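Uncharacterized protein (Bacteroides eggerthii DSM 20697, PDB 4ECO) is of unknown function but, as a leucine-rich repeat protein, probably acts by binding other proteins. Local coordinates at residues G113-F124 with R209-P217; G95-Q103 with W227-Y238. All coordinates share one frame; numbering follows the deposited sequence.

Interaction 1 of 2, residues G113-F124 with R209-P217; sequences GSHGEKVNERLF and RQFYMGNSP. With NA (sodium ion), chain C.
Phe124 drives its edge into the face of Tyr212: CE1 and CZ of Phe124 come over one side of the tyrosine ring, with the centroids 5.1 Å apart and the planes at 75°, a T-shaped stack. Leu123 crosses the same tyrosine, its CD1 4.1 Å from Tyr212 CE2, while that methyl also covers a face of the His115 ring.

Further along, Asn215 makes the polar half of the contact. With CG anti to the carbonyl carbon, beside the backbone N (chi1 -41°), the amide is set toward the turn, Ser114 O lying nearly in its plane. Asn215 ND2 gives a 2.9 Å bond to Ser114 O, which also takes Glu117 N from the opposite face of its carbonyl plane. A weak second bond runs from Asn215 ND2 to Glu117 OE1 (3.3 Å). Asparagine suits this site doubly, tolerating a backbone of positive phi (61°) while offering both a donor and an acceptor; the acceptor, OD1, receives Asn258 ND2. An alanine here is likely to strip Ser114 O of its side-chain donor and leave Asn258 ND2 without the acceptor it has in OD1.

In the next shell, Ser114 N holds Glu117 OE1 at 3.0 Å, and Glu117 OE2 lies 2.8 Å from the sodium ion, which Ser192 O also binds; Gly90 N bonds that same OE2. Ser114 OG turns to Glu89, and His115 ND1 to Glu255.

Strand 210-214 lies parallel between strands 109-111 and 253-257 of this leucine-rich repeat protein: the CB atoms of Phe211 and Met213 point away from the loop, that of Tyr212 toward it. The loop after strand 109-111 thus covers the adjacent parallel strand 210-214. The turn and the metal site share one carboxylate, whose negative charge probably suits the cation.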
loop_
_atom_site.group_PDB
_atom_site.type_symbol
_atom_site.label_atom_id
_atom_site.label_comp_id
_atom_site.label_asym_id
_atom_site.label_seq_id
_atom_site.Cartn_x
_atom_site.Cartn_y
_atom_site.Cartn_z
ATOM N N GLY A 113 -17.252 12.973 8.037
ATOM C CA GLY A 113 -15.912 12.676 8.508
ATOM C C GLY A 113 -15.255 11.842 7.449
ATOM O O GLY A 113 -15.939 11.430 6.517
ATOM N N SER A 114 -13.941 11.614 7.549
ATOM C CA SER A 114 -13.208 10.826 6.559
ATOM C C SER A 114 -11.878 10.378 7.087
ATOM O O SER A 114 -11.444 10.853 8.147
ATOM C CB SER A 114 -12.970 11.633 5.289
ATOM O OG SER A 114 -11.890 12.532 5.480
ATOM N N HIS A 115 -11.181 9.517 6.293
ATOM C CA HIS A 115 -9.834 9.046 6.614
ATOM C C HIS A 115 -8.855 10.218 6.499
ATOM O O HIS A 115 -7.824 10.192 7.166
ATOM C CB HIS A 115 -9.412 7.844 5.761
ATOM C CG HIS A 115 -9.262 8.113 4.302
ATOM N ND1 HIS A 115 -10.265 7.805 3.410
ATOM C CD2 HIS A 115 -8.199 8.596 3.614
ATOM C CE1 HIS A 115 -9.792 8.125 2.215
ATOM N NE2 HIS A 115 -8.555 8.621 2.291
ATOM N N GLY A 116 -9.236 11.258 5.735
ATOM C CA GLY A 116 -8.457 12.474 5.550
ATOM C C GLY A 116 -8.172 13.196 6.856
ATOM O O GLY A 116 -7.079 13.728 7.053
ATOM N N GLU A 117 -9.133 13.175 7.781
ATOM C CA GLU A 117 -9.028 13.830 9.091
ATOM C C GLU A 117 -7.870 13.274 9.937
ATOM O O GLU A 117 -7.258 14.039 10.693
ATOM C CB GLU A 117 -10.342 13.694 9.846
ATOM C CG GLU A 117 -11.455 14.534 9.234
ATOM C CD GLU A 117 -12.807 14.342 9.887
ATOM O OE1 GLU A 117 -13.207 13.164 10.064
ATOM O OE2 GLU A 117 -13.469 15.360 10.209
ATOM N N LYS A 118 -7.524 11.980 9.758
ATOM C CA LYS A 118 -6.413 11.345 10.467
ATOM C C LYS A 118 -5.062 11.793 9.897
ATOM O O LYS A 118 -4.058 11.668 10.598
ATOM C CB LYS A 118 -6.518 9.790 10.430
ATOM C CG LYS A 118 -7.572 9.150 11.371
ATOM C CD LYS A 118 -7.417 9.501 12.877
ATOM C CE LYS A 118 -8.569 10.363 13.342
ATOM N NZ LYS A 118 -8.294 11.113 14.587
ATOM N N VAL A 119 -5.029 12.301 8.640
ATOM C CA VAL A 119 -3.775 12.749 7.974
ATOM C C VAL A 119 -3.840 14.258 7.623
ATOM O O VAL A 119 -3.099 14.720 6.753
ATOM C CB VAL A 119 -3.379 11.905 6.716
ATOM C CG1 VAL A 119 -3.002 10.483 7.108
ATOM C CG2 VAL A 119 -4.472 11.901 5.653
ATOM N N ASN A 120 -4.711 15.012 8.317
ATOM C CA ASN A 120 -4.892 16.462 8.161
ATOM C C ASN A 120 -5.065 16.859 6.656
ATOM O O ASN A 120 -4.355 17.727 6.129
ATOM C CB ASN A 120 -3.710 17.230 8.808
ATOM C CG ASN A 120 -3.883 18.723 8.896
ATOM O OD1 ASN A 120 -5.002 19.275 8.945
ATOM N ND2 ASN A 120 -2.759 19.410 8.907
ATOM N N GLU A 121 -6.024 16.204 5.976
ATOM C CA GLU A 121 -6.352 16.459 4.571
ATOM C C GLU A 121 -7.832 16.547 4.363
ATOM O O GLU A 121 -8.569 15.719 4.901
ATOM C CB GLU A 121 -5.800 15.354 3.673
ATOM C CG GLU A 121 -4.301 15.395 3.451
ATOM C CD GLU A 121 -3.824 14.413 2.404
ATOM O OE1 GLU A 121 -4.309 14.487 1.248
ATOM O OE2 GLU A 121 -2.956 13.574 2.739
ATOM N N ARG A 122 -8.289 17.514 3.559
ATOM C CA ARG A 122 -9.714 17.584 3.234
ATOM C C ARG A 122 -9.919 16.761 1.978
ATOM O O ARG A 122 -9.291 17.061 0.952
ATOM C CB ARG A 122 -10.187 19.030 3.065
ATOM C CG ARG A 122 -11.428 19.357 3.892
ATOM C CD ARG A 122 -12.008 20.744 3.623
ATOM N NE ARG A 122 -10.991 21.792 3.459
ATOM C CZ ARG A 122 -10.336 22.395 4.450
ATOM N NH1 ARG A 122 -10.545 22.035 5.712
ATOM N NH2 ARG A 122 -9.438 23.331 4.185
ATOM N N LEU A 123 -10.701 15.673 2.055
ATOM C CA LEU A 123 -10.882 14.849 0.857
ATOM C C LEU A 123 -11.965 15.432 -0.037
ATOM O O LEU A 123 -11.934 15.236 -1.249
ATOM C CB LEU A 123 -11.210 13.394 1.205
ATOM C CG LEU A 123 -10.298 12.694 2.195
ATOM C CD1 LEU A 123 -10.791 11.308 2.450
ATOM C CD2 LEU A 123 -8.888 12.657 1.707
ATOM N N PHE A 124 -12.900 16.173 0.567
ATOM C CA PHE A 124 -14.001 16.841 -0.121
ATOM C C PHE A 124 -13.698 18.316 -0.257
ATOM O O PHE A 124 -13.370 18.986 0.732
ATOM C CB PHE A 124 -15.324 16.628 0.628
ATOM C CG PHE A 124 -15.909 15.241 0.560
ATOM C CD1 PHE A 124 -15.203 14.148 1.035
ATOM C CD2 PHE A 124 -17.203 15.041 0.120
ATOM C CE1 PHE A 124 -15.749 12.873 0.983
ATOM C CE2 PHE A 124 -17.763 13.763 0.102
ATOM C CZ PHE A 124 -17.030 12.690 0.529
ATOM N N ARG A 209 -23.804 10.763 -4.746
ATOM C CA ARG A 209 -22.774 9.980 -5.430
ATOM C C ARG A 209 -21.733 9.448 -4.448
ATOM O O ARG A 209 -21.324 8.288 -4.547
ATOM C CB ARG A 209 -22.086 10.840 -6.481
ATOM C CG ARG A 209 -23.028 11.442 -7.478
ATOM C CD ARG A 209 -22.216 12.196 -8.486
ATOM N NE ARG A 209 -23.050 12.904 -9.451
ATOM C CZ ARG A 209 -23.529 12.363 -10.560
ATOM N NH1 ARG A 209 -23.276 11.094 -10.850
ATOM N NH2 ARG A 209 -24.278 13.082 -11.384
ATOM N N GLN A 210 -21.324 10.291 -3.470
ATOM C CA GLN A 210 -20.323 9.919 -2.458
ATOM C C GLN A 210 -20.847 10.192 -1.032
ATOM O O GLN A 210 -21.311 11.305 -0.734
ATOM C CB GLN A 210 -18.998 10.665 -2.688
ATOM C CG GLN A 210 -18.517 10.636 -4.142
ATOM C CD GLN A 210 -17.122 10.125 -4.301
ATOM O OE1 GLN A 210 -16.391 9.894 -3.327
ATOM N NE2 GLN A 210 -16.723 9.930 -5.549
ATOM N N PHE A 211 -20.792 9.159 -0.162
ATOM C CA PHE A 211 -21.207 9.289 1.228
ATOM C C PHE A 211 -20.086 8.773 2.122
ATOM O O PHE A 211 -19.830 7.578 2.168
ATOM C CB PHE A 211 -22.541 8.568 1.477
ATOM C CG PHE A 211 -23.169 8.738 2.842
ATOM C CD1 PHE A 211 -22.833 9.816 3.657
ATOM C CD2 PHE A 211 -24.134 7.848 3.296
ATOM C CE1 PHE A 211 -23.406 9.961 4.926
ATOM C CE2 PHE A 211 -24.718 8.005 4.559
ATOM C CZ PHE A 211 -24.363 9.074 5.358
ATOM N N TYR A 212 -19.403 9.691 2.814
ATOM C CA TYR A 212 -18.273 9.395 3.703
ATOM C C TYR A 212 -18.573 9.726 5.144
ATOM O O TYR A 212 -19.221 10.739 5.449
ATOM C CB TYR A 212 -17.031 10.202 3.273
ATOM C CG TYR A 212 -16.161 9.571 2.203
ATOM C CD1 TYR A 212 -16.684 9.231 0.959
ATOM C CD2 TYR A 212 -14.786 9.440 2.385
ATOM C CE1 TYR A 212 -15.878 8.675 -0.038
ATOM C CE2 TYR A 212 -13.968 8.897 1.394
ATOM C CZ TYR A 212 -14.519 8.513 0.183
ATOM O OH TYR A 212 -13.717 7.987 -0.801
HETATM N N MSE A 213 -18.095 8.875 6.034
HETATM C CA MSE A 213 -18.161 9.110 7.464
HETATM C C MSE A 213 -16.993 8.411 8.104
HETATM O O MSE A 213 -16.503 7.393 7.587
HETATM C CB MSE A 213 -19.511 8.736 8.113
HETATM C CG MSE A 213 -19.853 7.254 8.186
HETATM SE SE MSE A 213 -21.826 7.065 8.156
HETATM C CE MSE A 213 -21.949 6.645 6.225
ATOM N N GLY A 214 -16.510 9.004 9.188
ATOM C CA GLY A 214 -15.391 8.431 9.913
ATOM C C GLY A 214 -15.041 9.135 11.192
ATOM O O GLY A 214 -15.362 10.312 11.370
ATOM N N ASN A 215 -14.384 8.394 12.093
ATOM C CA ASN A 215 -13.845 8.803 13.400
ATOM C C ASN A 215 -14.980 9.305 14.318
ATOM O O ASN A 215 -14.787 10.219 15.113
ATOM C CB ASN A 215 -12.738 9.838 13.204
ATOM C CG ASN A 215 -11.827 9.505 12.044
ATOM O OD1 ASN A 215 -11.062 8.549 12.087
ATOM N ND2 ASN A 215 -11.972 10.212 10.937
ATOM N N SER A 216 -16.150 8.638 14.220
ATOM C CA SER A 216 -17.390 8.949 14.933
ATOM C C SER A 216 -17.693 7.941 16.012
ATOM O O SER A 216 -17.410 6.755 15.834
ATOM C CB SER A 216 -18.568 8.997 13.958
ATOM O OG SER A 216 -18.627 10.209 13.220
ATOM N N PRO A 217 -18.327 8.369 17.119
ATOM C CA PRO A 217 -18.606 7.421 18.209
ATOM C C PRO A 217 -19.954 6.714 18.098
ATOM O O PRO A 217 -20.329 5.994 19.038
ATOM C CB PRO A 217 -18.593 8.313 19.446
ATOM C CG PRO A 217 -19.003 9.652 18.958
ATOM C CD PRO A 217 -18.704 9.749 17.500
HETATM NA NA NA C . -13.265 16.705 12.681
#

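Interaction 2 of 2, residues G95-Q103 with W227-Y238; sequences GRVPDAIGQ and WENENSEYAQQY
The Tyr234 ring lies flat on Ala100, whose CA sits 3.5 Å from the ring centroid and almost on its normal, a CH-pi contact that the small alanine side chain permits; Ala100 CB adds a touch at CE2. Tyr238 instead presents an edge, its CE2 3.3 Å from Asp99 O, with Tyr234 O over one face toward the rim; its hydroxyl reaches the backbone of Gly102, where a side chain would collide with the ring, and shares a water with Gln103 OE1. Gln103 NE2 bonds Glu27 of helix 27-41. Trp227 has Asp99 OD1 at its rim, near the ring plane, and Ala235 CB over one face.

The guanidinium of Arg96 meets Glu228 side-on. Arg96 NE forms a nearly straight salt bridge of 2.7 Å to the anti lone pair of Glu228 OE2, and Arg96 NH2 bonds Glu228 O at 2.6 Å, in the carbonyl plane. Glu228 CG, anti to the backbone N (chi1 -172°), passes beside Val97 O and Pro98 CA before the chain bends back to the arginine, which also makes a cation-pi contact with Phe197.

The sequence from Gly95 to Gln103, a short strand running through proline into a 3-10 turn, resembles the plant-type leucine-rich repeat. Asp99, at the start of that turn, spreads its carboxylate across the other segment: the syn lone pair of OD1 takes Glu228 N (2.6 Å), that of OD2 takes Asn229 N (3.0 Å), and Ser199 OG also bonds OD1. Aspartate suits the site because its two oxygens match two successive amides. A water accepts from Asp99 N and donates to Glu228 OE1, and weakly to Asp99 OD2, probably easing the nearness of the two acids. Ser232 is the N-cap residue of helix 233-238; its OG, 3.1 Å from Asp99 OD2, accepts Ala235 N.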
loop_
_atom_site.group_PDB
_atom_site.type_symbol
_atom_site.label_atom_id
_atom_site.label_comp_id
_atom_site.label_asym_id
_atom_site.label_seq_id
_atom_site.Cartn_x
_atom_site.Cartn_y
_atom_site.Cartn_z
ATOM N N GLY A 95 -23.123 15.972 17.900
ATOM C CA GLY A 95 -24.570 15.861 17.997
ATOM C C GLY A 95 -25.179 14.825 17.090
ATOM O O GLY A 95 -24.530 13.839 16.724
ATOM N N ARG A 96 -26.441 15.059 16.720
ATOM C CA ARG A 96 -27.239 14.149 15.896
ATOM C C ARG A 96 -27.589 14.816 14.566
ATOM O O ARG A 96 -28.035 15.959 14.579
ATOM C CB ARG A 96 -28.511 13.747 16.670
ATOM C CG ARG A 96 -28.225 12.947 17.960
ATOM C CD ARG A 96 -29.399 12.913 18.938
ATOM N NE ARG A 96 -30.665 12.528 18.301
ATOM C CZ ARG A 96 -31.150 11.291 18.266
ATOM N NH1 ARG A 96 -30.498 10.297 18.858
ATOM N NH2 ARG A 96 -32.299 11.040 17.649
ATOM N N VAL A 97 -27.337 14.137 13.420
ATOM C CA VAL A 97 -27.624 14.681 12.078
ATOM C C VAL A 97 -29.139 14.665 11.925
ATOM O O VAL A 97 -29.742 13.594 12.016
ATOM C CB VAL A 97 -26.862 13.938 10.955
ATOM C CG1 VAL A 97 -27.199 14.516 9.590
ATOM C CG2 VAL A 97 -25.353 14.000 11.197
ATOM N N PRO A 98 -29.773 15.864 11.854
ATOM C CA PRO A 98 -31.245 15.918 11.871
ATOM C C PRO A 98 -31.876 15.522 10.548
ATOM O O PRO A 98 -31.192 15.443 9.537
ATOM C CB PRO A 98 -31.537 17.387 12.210
ATOM C CG PRO A 98 -30.379 18.146 11.713
ATOM C CD PRO A 98 -29.182 17.226 11.757
ATOM N N ASP A 99 -33.206 15.317 10.564
ATOM C CA ASP A 99 -34.013 14.910 9.417
ATOM C C ASP A 99 -34.034 15.989 8.345
ATOM O O ASP A 99 -34.423 15.706 7.210
ATOM C CB ASP A 99 -35.449 14.571 9.871
ATOM C CG ASP A 99 -35.493 13.584 11.024
ATOM O OD1 ASP A 99 -34.863 12.506 10.914
ATOM O OD2 ASP A 99 -36.078 13.921 12.057
ATOM N N ALA A 100 -33.587 17.209 8.697
ATOM C CA ALA A 100 -33.486 18.377 7.816
ATOM C C ALA A 100 -32.537 18.104 6.616
ATOM O O ALA A 100 -32.670 18.746 5.567
ATOM C CB ALA A 100 -32.993 19.588 8.607
ATOM N N ILE A 101 -31.626 17.118 6.764
ATOM C CA ILE A 101 -30.645 16.726 5.757
ATOM C C ILE A 101 -31.364 16.335 4.440
ATOM O O ILE A 101 -30.863 16.686 3.367
ATOM C CB ILE A 101 -29.701 15.598 6.297
ATOM C CG1 ILE A 101 -28.496 15.324 5.381
ATOM C CG2 ILE A 101 -30.411 14.314 6.697
ATOM C CD1 ILE A 101 -27.248 16.055 5.784
ATOM N N GLY A 102 -32.553 15.721 4.554
ATOM C CA GLY A 102 -33.390 15.269 3.439
ATOM C C GLY A 102 -33.894 16.350 2.494
ATOM O O GLY A 102 -34.351 16.044 1.395
ATOM N N GLN A 103 -33.786 17.618 2.899
ATOM C CA GLN A 103 -34.170 18.787 2.109
ATOM C C GLN A 103 -33.183 19.016 0.952
ATOM O O GLN A 103 -33.594 19.419 -0.146
ATOM C CB GLN A 103 -34.244 20.041 3.028
ATOM C CG GLN A 103 -34.472 21.387 2.334
ATOM C CD GLN A 103 -35.600 21.409 1.330
ATOM O OE1 GLN A 103 -36.703 20.879 1.551
ATOM N NE2 GLN A 103 -35.326 22.027 0.199
ATOM N N TRP A 227 -35.600 8.065 12.126
ATOM C CA TRP A 227 -35.682 9.511 12.096
ATOM C C TRP A 227 -34.930 10.058 13.292
ATOM O O TRP A 227 -34.905 9.412 14.347
ATOM C CB TRP A 227 -37.131 9.988 12.098
ATOM C CG TRP A 227 -37.993 9.436 11.004
ATOM C CD1 TRP A 227 -39.097 8.642 11.151
ATOM C CD2 TRP A 227 -37.868 9.691 9.600
ATOM N NE1 TRP A 227 -39.677 8.399 9.928
ATOM C CE2 TRP A 227 -38.925 9.011 8.953
ATOM C CE3 TRP A 227 -36.961 10.431 8.820
ATOM C CZ2 TRP A 227 -39.089 9.034 7.565
ATOM C CZ3 TRP A 227 -37.139 10.464 7.446
ATOM C CH2 TRP A 227 -38.182 9.756 6.833
ATOM N N GLU A 228 -34.279 11.209 13.131
ATOM C CA GLU A 228 -33.555 11.834 14.228
ATOM C C GLU A 228 -34.588 12.239 15.257
ATOM O O GLU A 228 -34.418 11.990 16.446
ATOM C CB GLU A 228 -32.715 13.005 13.713
ATOM C CG GLU A 228 -31.776 13.595 14.743
ATOM C CD GLU A 228 -32.404 14.552 15.735
ATOM O OE1 GLU A 228 -33.241 15.398 15.331
ATOM O OE2 GLU A 228 -32.036 14.459 16.928
ATOM N N ASN A 229 -35.704 12.783 14.763
ATOM C CA ASN A 229 -36.877 13.183 15.523
ATOM C C ASN A 229 -38.103 12.973 14.621
ATOM O O ASN A 229 -38.350 13.769 13.713
ATOM C CB ASN A 229 -36.726 14.630 16.004
ATOM C CG ASN A 229 -37.983 15.288 16.522
ATOM O OD1 ASN A 229 -38.900 14.647 17.058
ATOM N ND2 ASN A 229 -38.036 16.608 16.378
ATOM N N GLU A 230 -38.866 11.896 14.874
ATOM C CA GLU A 230 -40.048 11.540 14.087
ATOM C C GLU A 230 -41.168 12.613 14.132
ATOM O O GLU A 230 -42.064 12.560 13.286
ATOM C CB GLU A 230 -40.622 10.187 14.528
ATOM C CG GLU A 230 -41.069 10.116 15.975
ATOM C CD GLU A 230 -41.850 8.868 16.329
ATOM O OE1 GLU A 230 -42.550 8.320 15.442
ATOM O OE2 GLU A 230 -41.799 8.466 17.515
ATOM N N ASN A 231 -41.098 13.592 15.071
ATOM C CA ASN A 231 -42.107 14.651 15.194
ATOM C C ASN A 231 -41.677 15.980 14.522
ATOM O O ASN A 231 -42.370 16.995 14.688
ATOM C CB ASN A 231 -42.451 14.896 16.659
ATOM C CG ASN A 231 -43.206 13.746 17.283
ATOM O OD1 ASN A 231 -44.165 13.187 16.711
ATOM N ND2 ASN A 231 -42.778 13.366 18.473
ATOM N N SER A 232 -40.574 15.964 13.740
ATOM C CA SER A 232 -40.098 17.134 13.000
ATOM C C SER A 232 -40.937 17.345 11.747
ATOM O O SER A 232 -41.544 16.400 11.244
ATOM C CB SER A 232 -38.623 16.982 12.630
ATOM O OG SER A 232 -38.377 15.949 11.692
ATOM N N GLU A 233 -40.937 18.581 11.217
ATOM C CA GLU A 233 -41.688 18.939 10.007
ATOM C C GLU A 233 -41.227 18.081 8.827
ATOM O O GLU A 233 -42.056 17.620 8.038
ATOM C CB GLU A 233 -41.544 20.443 9.687
ATOM C CG GLU A 233 -42.651 21.314 10.293
ATOM C CD GLU A 233 -42.732 22.762 9.830
ATOM O OE1 GLU A 233 -42.159 23.090 8.763
ATOM O OE2 GLU A 233 -43.405 23.564 10.518
ATOM N N TYR A 234 -39.897 17.830 8.762
ATOM C CA TYR A 234 -39.238 17.030 7.742
ATOM C C TYR A 234 -39.687 15.563 7.840
ATOM O O TYR A 234 -40.269 15.059 6.872
ATOM C CB TYR A 234 -37.705 17.148 7.856
ATOM C CG TYR A 234 -37.188 18.567 7.757
ATOM C CD1 TYR A 234 -37.020 19.187 6.519
ATOM C CD2 TYR A 234 -36.842 19.283 8.899
ATOM C CE1 TYR A 234 -36.542 20.497 6.424
ATOM C CE2 TYR A 234 -36.385 20.600 8.818
ATOM C CZ TYR A 234 -36.222 21.197 7.577
ATOM O OH TYR A 234 -35.752 22.483 7.503
ATOM N N ALA A 235 -39.468 14.906 9.014
ATOM C CA ALA A 235 -39.830 13.498 9.253
ATOM C C ALA A 235 -41.284 13.248 8.917
ATOM O O ALA A 235 -41.561 12.329 8.152
ATOM C CB ALA A 235 -39.556 13.103 10.692
ATOM N N GLN A 236 -42.197 14.118 9.405
ATOM C CA GLN A 236 -43.637 14.026 9.164
ATOM C C GLN A 236 -43.939 14.064 7.664
ATOM O O GLN A 236 -44.813 13.332 7.208
ATOM C CB GLN A 236 -44.412 15.149 9.895
ATOM C CG GLN A 236 -44.267 15.197 11.434
ATOM C CD GLN A 236 -45.000 14.150 12.251
ATOM O OE1 GLN A 236 -45.210 12.995 11.834
ATOM N NE2 GLN A 236 -45.339 14.526 13.486
ATOM N N GLN A 237 -43.204 14.887 6.897
ATOM C CA GLN A 237 -43.413 14.999 5.453
ATOM C C GLN A 237 -42.913 13.738 4.744
ATOM O O GLN A 237 -43.692 13.119 4.011
ATOM C CB GLN A 237 -42.718 16.253 4.879
ATOM C CG GLN A 237 -43.028 16.521 3.397
ATOM C CD GLN A 237 -42.150 17.568 2.747
ATOM O OE1 GLN A 237 -41.642 18.511 3.380
ATOM N NE2 GLN A 237 -41.956 17.425 1.445
ATOM N N TYR A 238 -41.622 13.363 4.987
ATOM C CA TYR A 238 -40.888 12.246 4.367
ATOM C C TYR A 238 -41.468 10.887 4.751
ATOM O O TYR A 238 -41.262 9.917 4.011
ATOM C CB TYR A 238 -39.400 12.282 4.731
ATOM C CG TYR A 238 -38.656 13.590 4.510
ATOM C CD1 TYR A 238 -39.211 14.619 3.750
ATOM C CD2 TYR A 238 -37.391 13.790 5.052
ATOM C CE1 TYR A 238 -38.549 15.834 3.588
ATOM C CE2 TYR A 238 -36.716 15.001 4.895
ATOM C CZ TYR A 238 -37.287 16.011 4.138
ATOM O OH TYR A 238 -36.612 17.197 3.962
HETATM O O HOH W 1 -34.478 15.921 13.020
HETATM O O HOH W 2 -38.341 19.072 2.451
#

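After helix 27-41 and strand 83-87 the chain reaches 95-103, which opens interaction 2, and then passes through strand 109-111 into 113-124, which opens interaction 1. A long excursion follows, holding helices 135-142, 144-149 and 160-168 and strand 194-198, which pairs with strand 96-97. Strand 210-214 then comes in beside strand 109-111, and 209-217 closes interaction 1; at helix 233-238, 227-238 closes interaction 2. The loop closed by interaction 1 is therefore nested inside that closed by interaction 2. Their centres lie about 23 Å apart, and their nearest atoms about 7 Å, so the two contacts do not touch. Interaction 1 joins a loop to the adjacent parallel strand 210-214, interaction 2 a 3-10 turn to a short helix.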